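Local coordinates for hypothetical protein (Vibrio cholerae, PDB 2V1L) that is of unknown function but belongs to the DUF2787 family, is encoded on a pathogenicity island and shares structural homology with human p32, at residues V41-R46 with I62-S67. Residues are numbered along the deposited sequence; the frame is centred on the assembly and turned at random.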
loop_
_atom_site.group_PDB
_atom_site.type_symbol
_atom_site.label_atom_id
_atom_site.label_comp_id
_atom_site.label_asym_id
_atom_site.label_seq_id
_atom_site.Cartn_x
_atom_site.Cartn_y
_atom_site.Cartn_z
ATOM N N VAL A 41 -9.561 -7.766 5.694
ATOM C CA VAL A 41 -8.603 -8.493 4.848
ATOM C C VAL A 41 -7.214 -7.805 4.729
ATOM O O VAL A 41 -7.103 -6.580 4.772
ATOM C CB VAL A 41 -9.219 -8.758 3.428
ATOM C CG1 VAL A 41 -8.963 -7.614 2.458
ATOM C CG2 VAL A 41 -8.705 -10.037 2.849
ATOM N N VAL A 42 -6.171 -8.616 4.582
ATOM C CA VAL A 42 -4.808 -8.127 4.432
ATOM C C VAL A 42 -4.139 -8.714 3.181
ATOM O O VAL A 42 -4.026 -9.930 3.036
ATOM C CB VAL A 42 -3.943 -8.416 5.710
ATOM C CG1 VAL A 42 -2.479 -8.118 5.464
ATOM C CG2 VAL A 42 -4.442 -7.599 6.888
ATOM N N MET A 43 -3.678 -7.830 2.294
ATOM C CA MET A 43 -2.935 -8.223 1.090
ATOM C C MET A 43 -1.432 -7.977 1.303
ATOM O O MET A 43 -1.037 -6.932 1.832
ATOM C CB MET A 43 -3.410 -7.412 -0.127
ATOM C CG MET A 43 -4.874 -7.548 -0.514
ATOM S SD MET A 43 -5.310 -6.519 -1.950
ATOM C CE MET A 43 -7.071 -6.794 -2.072
ATOM N N ASN A 44 -0.603 -8.922 0.881
ATOM C CA ASN A 44 0.844 -8.743 0.892
ATOM C C ASN A 44 1.425 -8.931 -0.507
ATOM O O ASN A 44 1.051 -9.874 -1.205
ATOM C CB ASN A 44 1.530 -9.708 1.862
ATOM C CG ASN A 44 1.269 -9.351 3.309
ATOM O OD1 ASN A 44 0.242 -9.733 3.870
ATOM N ND2 ASN A 44 2.186 -8.595 3.914
ATOM N N PHE A 45 2.324 -8.029 -0.905
ATOM C CA PHE A 45 3.011 -8.118 -2.194
ATOM C C PHE A 45 4.479 -8.268 -1.842
ATOM O O PHE A 45 5.043 -7.394 -1.152
ATOM C CB PHE A 45 2.764 -6.848 -3.056
ATOM C CG PHE A 45 1.318 -6.574 -3.362
ATOM C CD1 PHE A 45 0.820 -6.759 -4.657
ATOM C CD2 PHE A 45 0.439 -6.131 -2.370
ATOM C CE1 PHE A 45 -0.501 -6.505 -4.945
ATOM C CE2 PHE A 45 -0.904 -5.896 -2.645
ATOM C CZ PHE A 45 -1.384 -6.088 -3.931
ATOM N N ARG A 46 5.095 -9.371 -2.278
ATOM C CA ARG A 46 6.515 -9.618 -2.003
ATOM C C ARG A 46 7.335 -10.032 -3.238
ATOM O O ARG A 46 6.886 -10.829 -4.042
ATOM C CB ARG A 46 6.695 -10.647 -0.864
ATOM C CG ARG A 46 6.231 -10.148 0.539
ATOM C CD ARG A 46 6.487 -11.189 1.675
ATOM N NE ARG A 46 5.327 -12.074 1.870
ATOM C CZ ARG A 46 4.467 -12.017 2.891
ATOM N NH1 ARG A 46 4.632 -11.132 3.865
ATOM N NH2 ARG A 46 3.434 -12.857 2.943
ATOM N N ILE A 62 -1.246 -4.037 2.360
ATOM C CA ILE A 62 -2.433 -3.215 2.295
ATOM C C ILE A 62 -3.560 -3.868 3.101
ATOM O O ILE A 62 -3.792 -5.063 2.968
ATOM C CB ILE A 62 -2.902 -2.975 0.828
ATOM C CG1 ILE A 62 -1.792 -2.297 0.013
ATOM C CG2 ILE A 62 -4.201 -2.139 0.831
ATOM C CD1 ILE A 62 -1.809 -2.572 -1.508
ATOM N N ALA A 63 -4.261 -3.075 3.917
ATOM C CA ALA A 63 -5.362 -3.585 4.737
ATOM C C ALA A 63 -6.702 -2.971 4.430
ATOM O O ALA A 63 -6.866 -1.746 4.339
ATOM C CB ALA A 63 -5.061 -3.435 6.224
ATOM N N LEU A 64 -7.683 -3.852 4.320
ATOM C CA LEU A 64 -9.032 -3.459 3.965
ATOM C C LEU A 64 -9.999 -4.130 4.924
ATOM O O LEU A 64 -9.785 -5.269 5.339
ATOM C CB LEU A 64 -9.347 -3.916 2.527
ATOM C CG LEU A 64 -8.364 -3.646 1.380
ATOM C CD1 LEU A 64 -8.688 -4.534 0.197
ATOM C CD2 LEU A 64 -8.420 -2.207 0.954
ATOM N N SER A 65 -11.065 -3.426 5.267
ATOM C CA SER A 65 -12.161 -4.026 6.011
ATOM C C SER A 65 -13.464 -3.771 5.266
ATOM O O SER A 65 -13.603 -2.757 4.575
ATOM C CB SER A 65 -12.231 -3.444 7.413
ATOM O OG SER A 65 -12.689 -2.108 7.356
ATOM N N GLN A 66 -14.403 -4.706 5.415
ATOM C CA GLN A 66 -15.717 -4.660 4.754
ATOM C C GLN A 66 -16.686 -3.837 5.599
ATOM O O GLN A 66 -17.016 -4.222 6.729
ATOM C CB GLN A 66 -16.276 -6.084 4.572
ATOM C CG GLN A 66 -15.252 -7.211 4.866
ATOM C CD GLN A 66 -15.876 -8.597 5.065
ATOM O OE1 GLN A 66 -16.743 -9.025 4.290
ATOM N NE2 GLN A 66 -15.421 -9.309 6.101
ATOM N N SER A 67 -17.149 -2.715 5.052
ATOM C CA SER A 67 -18.032 -1.807 5.787
ATOM C C SER A 67 -19.394 -2.416 6.133
ATOM O O SER A 67 -19.745 -3.508 5.659
ATOM C CB SER A 67 -18.223 -0.502 5.014
ATOM O OG SER A 67 -19.129 0.372 5.674
#
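Val-41 to Met-43 pair with Ile-62 to Leu-64 as antiparallel neighbours within the antiparallel sheet of the chain, whose strand 41-46 is flanked on its other edge by strand 141-144. Four backbone hydrogen bonds join them. Val-41 and Leu-64 bond reciprocally, Leu-64 N to Val-41 O at 2.8 Å and almost straight (179° at the hydrogen); Met-43 and Ile-62 do the same, with Met-43 N 2.9 Å from Ile-62 O. Between these pairs lies the non-hydrogen-bonded pair Val-42 and Ala-63, where Ala-63 CA approaches Val-41 O at 3.5 Å in a CA-H...O contact. Such an antiparallel sheet backed by helices agrees with the reported homology to human p32. The face bearing Val-41, Met-43, Ile-62 and Leu-64 is apolar, and helix 15-29 covers Met-43 through Leu-21, Ile-24 and Leu-25. The side chains of Val-41 and Leu-64 run alongside each other, Val-41 CG1 3.7 Å from Leu-64 CB. With chi2 and chi3 both close to 180° (179° and -176°), Met-43 reaches out to set its CE 3.6 Å from Leu-64 CD1. Beside the Met-43 side chain, Phe-45 CE2 meets Ile-62 CD1 at 3.6 Å, the methyl approaching the ring obliquely, while Phe-130 of helix 117-135 packs edge-to-face with that ring. On the reverse face, Val-42 CG2 stands 4.3 Å from Ala-63 CB.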